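Local coordinates for protein leucine aminopeptidase 2 (Saccharomyces cerevisiae, PDB 2XQ0) that removes N-terminal residues from peptides, preferring di- and tripeptides, as a zinc aminopeptidase of the M1 family, and has low epoxide hydrolase activity, at residues 231-242 with 286-296. Numbering follows the deposited sequence.
Unlike the reference sequence in segment 286-296: Leu289 (reference Ile).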
ATOM      1  N   ARG A 231       8.638  -4.694 -21.544  1.00 33.73           N
ATOM      2  CA  ARG A 231       7.270  -4.717 -21.037  1.00 31.25           C
ATOM      3  C   ARG A 231       6.522  -3.422 -21.358  1.00 31.70           C
ATOM      4  O   ARG A 231       5.326  -3.290 -21.071  1.00 30.17           O
ATOM      5  CB  ARG A 231       7.316  -4.923 -19.518  1.00 41.43           C
ATOM      6  CG  ARG A 231       5.970  -4.913 -18.833  1.00 56.44           C
ATOM      7  CD  ARG A 231       5.969  -5.871 -17.662  1.00 55.67           C
ATOM      8  NE  ARG A 231       7.077  -5.608 -16.754  1.00 45.44           N
ATOM      9  CZ  ARG A 231       7.650  -6.540 -16.002  1.00 40.48           C
ATOM     10  NH1 ARG A 231       7.221  -7.798 -16.059  1.00 38.04           N
ATOM     11  NH2 ARG A 231       8.646  -6.216 -15.190  1.00 34.48           N
ATOM     12  N   LEU A 232       7.224  -2.471 -21.961  1.00 26.85           N
ATOM     13  CA  LEU A 232       6.687  -1.118 -22.159  1.00 26.35           C
ATOM     14  C   LEU A 232       5.348  -1.064 -22.887  1.00 31.04           C
ATOM     15  O   LEU A 232       4.391  -0.459 -22.405  1.00 29.37           O
ATOM     16  CB  LEU A 232       7.720  -0.225 -22.851  1.00 24.75           C
ATOM     17  CG  LEU A 232       7.246   1.205 -23.115  1.00 29.80           C
ATOM     18  CD1 LEU A 232       7.144   1.994 -21.811  1.00 29.40           C
ATOM     19  CD2 LEU A 232       8.188   1.901 -24.093  1.00 30.49           C
ATOM     20  N   LYS A 233       5.254  -1.701 -24.048  1.00 26.48           N
ATOM     21  CA  LYS A 233       4.009  -1.629 -24.795  1.00 23.60           C
ATOM     22  C   LYS A 233       2.869  -2.384 -24.117  1.00 23.57           C
ATOM     23  O   LYS A 233       1.726  -1.963 -24.189  1.00 27.89           O
ATOM     24  CB  LYS A 233       4.207  -2.081 -26.247  1.00 30.23           C
ATOM     25  CG  LYS A 233       5.071  -1.122 -27.037  1.00 33.11           C
ATOM     26  CD  LYS A 233       4.343   0.201 -27.309  1.00 30.95           C
ATOM     27  CE  LYS A 233       5.336   1.356 -27.514  1.00 30.74           C
ATOM     28  NZ  LYS A 233       4.610   2.594 -27.934  1.00 32.46           N
ATOM     29  N   ASP A 234       3.167  -3.476 -23.421  1.00 25.56           N
ATOM     30  CA  ASP A 234       2.112  -4.164 -22.685  1.00 28.62           C
ATOM     31  C   ASP A 234       1.537  -3.243 -21.605  1.00 30.11           C
ATOM     32  O   ASP A 234       0.323  -3.214 -21.368  1.00 24.63           O
ATOM     33  CB  ASP A 234       2.636  -5.441 -22.024  1.00 32.40           C
ATOM     34  CG  ASP A 234       2.916  -6.557 -23.022  1.00 46.50           C
ATOM     35  OD1 ASP A 234       2.314  -6.552 -24.110  1.00 40.57           O
ATOM     36  OD2 ASP A 234       3.739  -7.448 -22.713  1.00 55.05           O
ATOM     37  N   CYS A 235       2.415  -2.509 -20.932  1.00 32.11           N
ATOM     38  CA  CYS A 235       1.991  -1.613 -19.854  1.00 28.96           C
ATOM     39  C   CYS A 235       1.162  -0.480 -20.425  1.00 26.18           C
ATOM     40  O   CYS A 235       0.136  -0.112 -19.876  1.00 28.03           O
ATOM     41  CB  CYS A 235       3.212  -1.043 -19.140  1.00 18.28           C
ATOM     42  SG  CYS A 235       4.065  -2.268 -18.139  1.00 31.70           S
ATOM     43  N   GLN A 236       1.612   0.069 -21.548  1.00 29.03           N
ATOM     44  CA  GLN A 236       0.892   1.170 -22.184  1.00 20.57           C
ATOM     45  C   GLN A 236      -0.529   0.759 -22.531  1.00 27.20           C
ATOM     46  O   GLN A 236      -1.493   1.504 -22.289  1.00 26.41           O
ATOM     47  CB  GLN A 236       1.644   1.671 -23.424  1.00 25.69           C
ATOM     48  CG  GLN A 236       1.040   2.918 -24.047  1.00 27.09           C
ATOM     49  CD  GLN A 236       1.721   3.311 -25.339  1.00 33.64           C
ATOM     50  OE1 GLN A 236       2.337   2.483 -26.003  1.00 35.30           O
ATOM     51  NE2 GLN A 236       1.620   4.576 -25.696  1.00 31.80           N
ATOM     52  N   TRP A 237      -0.677  -0.440 -23.082  1.00 28.80           N
ATOM     53  CA  TRP A 237      -2.001  -0.889 -23.477  1.00 25.41           C
ATOM     54  C   TRP A 237      -2.878  -1.066 -22.242  1.00 27.54           C
ATOM     55  O   TRP A 237      -4.061  -0.768 -22.267  1.00 28.67           O
ATOM     56  CB  TRP A 237      -1.928  -2.204 -24.268  1.00 28.53           C
ATOM     57  CG  TRP A 237      -3.281  -2.663 -24.735  1.00 37.25           C
ATOM     58  CD1 TRP A 237      -3.896  -2.335 -25.911  1.00 40.16           C
ATOM     59  CD2 TRP A 237      -4.186  -3.522 -24.033  1.00 31.95           C
ATOM     60  NE1 TRP A 237      -5.132  -2.937 -25.981  1.00 40.87           N
ATOM     61  CE2 TRP A 237      -5.331  -3.678 -24.845  1.00 33.26           C
ATOM     62  CE3 TRP A 237      -4.137  -4.185 -22.801  1.00 30.07           C
ATOM     63  CZ2 TRP A 237      -6.420  -4.457 -24.456  1.00 26.17           C
ATOM     64  CZ3 TRP A 237      -5.222  -4.959 -22.415  1.00 35.93           C
ATOM     65  CH2 TRP A 237      -6.348  -5.091 -23.247  1.00 35.59           C
ATOM     66  N   GLU A 238      -2.290  -1.535 -21.151  1.00 26.44           N
ATOM     67  CA  GLU A 238      -3.088  -1.877 -19.976  1.00 33.09           C
ATOM     68  C   GLU A 238      -3.694  -0.632 -19.330  1.00 31.78           C
ATOM     69  O   GLU A 238      -4.778  -0.697 -18.755  1.00 28.00           O
ATOM     70  CB  GLU A 238      -2.267  -2.670 -18.957  1.00 37.59           C
ATOM     71  CG  GLU A 238      -3.102  -3.478 -17.950  1.00 37.60           C
ATOM     72  CD  GLU A 238      -3.405  -4.907 -18.441  1.00 39.97           C
ATOM     73  OE1 GLU A 238      -2.810  -5.326 -19.452  1.00 37.86           O
ATOM     74  OE2 GLU A 238      -4.224  -5.607 -17.809  1.00 38.05           O
ATOM     75  N   PHE A 239      -3.016   0.509 -19.463  1.00 29.42           N
ATOM     76  CA  PHE A 239      -3.384   1.712 -18.717  1.00 30.89           C
ATOM     77  C   PHE A 239      -3.993   2.804 -19.580  1.00 28.78           C
ATOM     78  O   PHE A 239      -4.682   3.691 -19.071  1.00 22.02           O
ATOM     79  CB  PHE A 239      -2.146   2.305 -18.031  1.00 24.69           C
ATOM     80  CG  PHE A 239      -1.562   1.430 -16.962  1.00 28.63           C
ATOM     81  CD1 PHE A 239      -2.379   0.784 -16.050  1.00 33.97           C
ATOM     82  CD2 PHE A 239      -0.193   1.284 -16.844  1.00 28.55           C
ATOM     83  CE1 PHE A 239      -1.836  -0.020 -15.058  1.00 30.76           C
ATOM     84  CE2 PHE A 239       0.349   0.493 -15.852  1.00 30.71           C
ATOM     85  CZ  PHE A 239      -0.475  -0.166 -14.965  1.00 30.39           C
ATOM     86  N   GLU A 240      -3.705   2.766 -20.878  1.00 20.25           N
ATOM     87  CA  GLU A 240      -3.955   3.940 -21.733  1.00 23.53           C
ATOM     88  C   GLU A 240      -5.429   4.187 -21.991  1.00 28.06           C
ATOM     89  O   GLU A 240      -5.798   5.263 -22.462  1.00 27.52           O
ATOM     90  CB  GLU A 240      -3.257   3.812 -23.094  1.00 24.64           C
ATOM     91  CG  GLU A 240      -3.886   2.755 -23.977  1.00 23.73           C
ATOM     92  CD  GLU A 240      -3.101   2.489 -25.273  1.00 36.95           C
ATOM     93  OE1 GLU A 240      -2.186   3.269 -25.635  1.00 37.63           O
ATOM     94  OE2 GLU A 240      -3.408   1.480 -25.930  1.00 38.55           O
ATOM     95  N   ASN A 241      -6.266   3.189 -21.721  1.00 25.85           N
ATOM     96  CA  ASN A 241      -7.689   3.311 -22.021  1.00 33.45           C
ATOM     97  C   ASN A 241      -8.458   3.818 -20.820  1.00 38.50           C
ATOM     98  O   ASN A 241      -9.627   4.132 -20.933  1.00 31.44           O
ATOM     99  CB  ASN A 241      -8.276   1.967 -22.450  1.00 36.06           C
ATOM    100  CG  ASN A 241      -9.787   2.030 -22.694  1.00 52.67           C
ATOM    101  OD1 ASN A 241     -10.247   2.621 -23.675  1.00 39.10           O
ATOM    102  ND2 ASN A 241     -10.563   1.407 -21.802  1.00 56.25           N
ATOM    103  N   ASP A 242      -7.802   3.912 -19.668  1.00 34.21           N
ATOM    104  CA  ASP A 242      -8.547   4.064 -18.431  1.00 33.19           C
ATOM    105  C   ASP A 242      -8.010   5.094 -17.444  1.00 30.04           C
ATOM    106  O   ASP A 242      -8.769   5.569 -16.615  1.00 26.24           O
ATOM    107  CB  ASP A 242      -8.666   2.706 -17.728  1.00 34.30           C
ATOM    108  CG  ASP A 242      -9.701   1.799 -18.378  1.00 46.50           C
ATOM    109  OD1 ASP A 242     -10.894   1.924 -18.021  1.00 51.64           O
ATOM    110  OD2 ASP A 242      -9.328   0.965 -19.243  1.00 36.44           O
ATOM    111  N   PRO A 286       4.219  -5.280 -11.497  1.00 23.18           N
ATOM    112  CA  PRO A 286       3.980  -5.769 -12.862  1.00 25.96           C
ATOM    113  C   PRO A 286       2.865  -6.805 -12.911  1.00 25.85           C
ATOM    114  O   PRO A 286       2.350  -7.091 -13.986  1.00 32.16           O
ATOM    115  CB  PRO A 286       5.303  -6.442 -13.248  1.00 27.39           C
ATOM    116  CG  PRO A 286       6.266  -6.121 -12.175  1.00 32.68           C
ATOM    117  CD  PRO A 286       5.528  -5.690 -10.963  1.00 25.57           C
ATOM    118  N   THR A 287       2.504  -7.369 -11.761  1.00 29.61           N
ATOM    119  CA  THR A 287       1.409  -8.327 -11.735  1.00 31.59           C
ATOM    120  C   THR A 287       0.092  -7.606 -11.966  1.00 31.93           C
ATOM    121  O   THR A 287      -0.952  -8.229 -11.986  1.00 34.93           O
ATOM    122  CB  THR A 287       1.332  -9.126 -10.417  1.00 34.79           C
ATOM    123  OG1 THR A 287       1.088  -8.238  -9.323  1.00 28.42           O
ATOM    124  CG2 THR A 287       2.634  -9.901 -10.173  1.00 31.10           C
ATOM    125  N   LEU A 288       0.137  -6.287 -12.132  1.00 26.62           N
ATOM    126  CA  LEU A 288      -1.071  -5.571 -12.508  1.00 22.85           C
ATOM    127  C   LEU A 288      -1.377  -5.836 -13.977  1.00 29.53           C
ATOM    128  O   LEU A 288      -2.517  -5.696 -14.411  1.00 36.32           O
ATOM    129  CB  LEU A 288      -0.935  -4.055 -12.291  1.00 28.67           C
ATOM    130  CG  LEU A 288      -0.970  -3.509 -10.860  1.00 30.36           C
ATOM    131  CD1 LEU A 288      -1.335  -2.029 -10.877  1.00 34.81           C
ATOM    132  CD2 LEU A 288      -1.973  -4.301 -10.033  1.00 28.67           C
ATOM    133  N   LEU A 289      -0.357  -6.211 -14.742  1.00 26.86           N
ATOM    134  CA  LEU A 289      -0.550  -6.464 -16.157  1.00 29.63           C
ATOM    135  C   LEU A 289      -1.133  -7.845 -16.402  1.00 40.65           C
ATOM    136  O   LEU A 289      -0.459  -8.863 -16.210  1.00 40.95           O
ATOM    137  CB  LEU A 289       0.754  -6.309 -16.930  1.00 43.51           C
ATOM    138  CG  LEU A 289       0.969  -4.891 -17.441  1.00 54.92           C
ATOM    139  CD1 LEU A 289       1.155  -3.929 -16.271  1.00 42.44           C
ATOM    140  CD2 LEU A 289       2.151  -4.865 -18.384  1.00 65.11           C
ATOM    141  N   ALA A 290      -2.383  -7.866 -16.857  1.00 38.64           N
ATOM    142  CA  ALA A 290      -3.096  -9.107 -17.093  1.00 36.59           C
ATOM    143  C   ALA A 290      -3.457  -9.263 -18.572  1.00 42.01           C
ATOM    144  O   ALA A 290      -3.975 -10.300 -18.991  1.00 41.70           O
ATOM    145  CB  ALA A 290      -4.345  -9.155 -16.228  1.00 39.84           C
ATOM    146  N   HIS A 291      -3.182  -8.226 -19.356  1.00 39.40           N
ATOM    147  CA  HIS A 291      -3.446  -8.238 -20.799  1.00 47.88           C
ATOM    148  C   HIS A 291      -4.922  -8.088 -21.163  1.00 46.92           C
ATOM    149  O   HIS A 291      -5.274  -8.142 -22.337  1.00 51.80           O
ATOM    150  CB  HIS A 291      -2.842  -9.481 -21.480  1.00 48.01           C
ATOM    151  CG  HIS A 291      -1.352  -9.573 -21.347  1.00 57.71           C
ATOM    152  ND1 HIS A 291      -0.736 -10.294 -20.344  1.00 64.35           N
ATOM    153  CD2 HIS A 291      -0.357  -9.009 -22.069  1.00 58.85           C
ATOM    154  CE1 HIS A 291       0.575 -10.179 -20.463  1.00 58.37           C
ATOM    155  NE2 HIS A 291       0.833  -9.404 -21.499  1.00 60.21           N
ATOM    156  N   ASP A 292      -5.773  -7.879 -20.167  1.00 50.08           N
ATOM    157  CA  ASP A 292      -7.196  -7.651 -20.428  1.00 54.36           C
ATOM    158  C   ASP A 292      -7.745  -6.436 -19.678  1.00 53.55           C
ATOM    159  O   ASP A 292      -8.894  -6.035 -19.889  1.00 52.31           O
ATOM    160  CB  ASP A 292      -8.010  -8.890 -20.064  1.00 57.52           C
ATOM    161  CG  ASP A 292      -7.885  -9.253 -18.602  1.00 61.21           C
ATOM    162  OD1 ASP A 292      -7.247  -8.487 -17.851  1.00 59.28           O
ATOM    163  OD2 ASP A 292      -8.425 -10.305 -18.202  1.00 69.28           O
ATOM    164  N   ARG A 293      -6.921  -5.866 -18.800  1.00 44.51           N
ATOM    165  CA  ARG A 293      -7.291  -4.703 -17.993  1.00 40.91           C
ATOM    166  C   ARG A 293      -8.151  -5.013 -16.767  1.00 44.66           C
ATOM    167  O   ARG A 293      -8.940  -4.174 -16.339  1.00 43.64           O
ATOM    168  CB  ARG A 293      -7.954  -3.627 -18.851  1.00 39.85           C
ATOM    169  CG  ARG A 293      -7.019  -3.049 -19.875  1.00 44.32           C
ATOM    170  CD  ARG A 293      -7.740  -2.249 -20.932  1.00 41.34           C
ATOM    171  NE  ARG A 293      -6.794  -1.675 -21.881  1.00 36.55           N
ATOM    172  CZ  ARG A 293      -7.140  -1.145 -23.049  1.00 36.83           C
ATOM    173  NH1 ARG A 293      -8.413  -1.136 -23.424  1.00 34.41           N
ATOM    174  NH2 ARG A 293      -6.215  -0.634 -23.846  1.00 29.43           N
ATOM    175  N   SER A 294      -7.959  -6.193 -16.180  1.00 49.90           N
ATOM    176  CA  SER A 294      -8.741  -6.637 -15.022  1.00 47.51           C
ATOM    177  C   SER A 294      -8.356  -6.010 -13.687  1.00 51.40           C
ATOM    178  O   SER A 294      -9.212  -5.840 -12.816  1.00 61.06           O
ATOM    179  CB  SER A 294      -8.635  -8.153 -14.866  1.00 55.86           C
ATOM    180  OG  SER A 294      -8.919  -8.819 -16.077  1.00 57.68           O
ATOM    181  N   ASN A 295      -7.078  -5.675 -13.520  1.00 39.72           N
ATOM    182  CA  ASN A 295      -6.539  -5.329 -12.210  1.00 41.61           C
ATOM    183  C   ASN A 295      -6.298  -3.851 -11.935  1.00 43.88           C
ATOM    184  O   ASN A 295      -5.549  -3.505 -11.020  1.00 52.52           O
ATOM    185  CB  ASN A 295      -5.216  -6.058 -11.989  1.00 43.35           C
ATOM    186  CG  ASN A 295      -5.383  -7.542 -11.953  1.00 51.36           C
ATOM    187  OD1 ASN A 295      -6.479  -8.042 -11.677  1.00 53.51           O
ATOM    188  ND2 ASN A 295      -4.302  -8.271 -12.235  1.00 48.16           N
ATOM    189  N   ILE A 296      -6.913  -2.975 -12.707  1.00 46.64           N
ATOM    190  CA  ILE A 296      -6.503  -1.575 -12.646  1.00 53.42           C
ATOM    191  C   ILE A 296      -7.015  -0.768 -11.439  1.00 48.73           C
ATOM    192  O   ILE A 296      -6.581   0.370 -11.222  1.00 46.92           O
ATOM    193  CB  ILE A 296      -6.793  -0.850 -13.969  1.00 56.04           C
ATOM    194  CG1 ILE A 296      -8.211  -1.149 -14.438  1.00 51.29           C
ATOM    195  CG2 ILE A 296      -5.786  -1.277 -15.037  1.00 47.70           C
ATOM    196  CD1 ILE A 296      -8.491  -0.634 -15.818  1.00 52.29           C
TER
HETATM  197  O   HOH W   1      -5.183  -5.264 -15.455  1.00 31.14           O
HETATM  198  O   HOH W   2      -6.254   0.787 -26.371  1.00 40.31           O
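Arg293 lays its guanidinium flat over the indole of Trp237, a cation-pi stack with CZ 3.7 Å from the centroid of the six-membered ring and the planes 18° apart. The opposite face of the guanidinium is covered by Asn241, whose CB comes within 3.3 Å of Arg293 NH1. Sandwiched in this way, the group spends two N-H bonds side-on upon a single acceptor, the backbone oxygen Trp237 O, 2.7 Å from Arg293 NH2 and 2.9 Å from Arg293 NE, both close to the guanidinium plane. The side chain runs straight from CG to NE, which brings the charge to the Trp237 carbonyl of helix 229-239. Replacing Arg293 by an alanine is likely to leave the indole face without its cation and cost the Trp237 carbonyl the two arginine donors.

Glu238 illustrates the reverse arrangement, a carboxylate received by loop amides. Bent at chi2 (90°), it offers OE1 to His291 N at 2.9 Å on the syn side, while Ala290 N (3.1 Å) and Arg293 N (2.9 Å) approach OE2 from opposite faces of the carboxylate. A water adds a further bond to OE2 and links it to Leu288 O and Asn295 N. Apolar packing flanks this polar centre: Leu289 sets CD2 against Cys235 SG, and Ile296 CG2 meets the ring edge of Phe239.

The contact thus ties helix 229-239 to the loop leading into helix 297-311, which carries the zinc ligands His301 and His305. With three backbone N-H groups turned on it, buried Glu238 is likely to be stabilised as an anion, despite the carboxylate of Asp292 nearby.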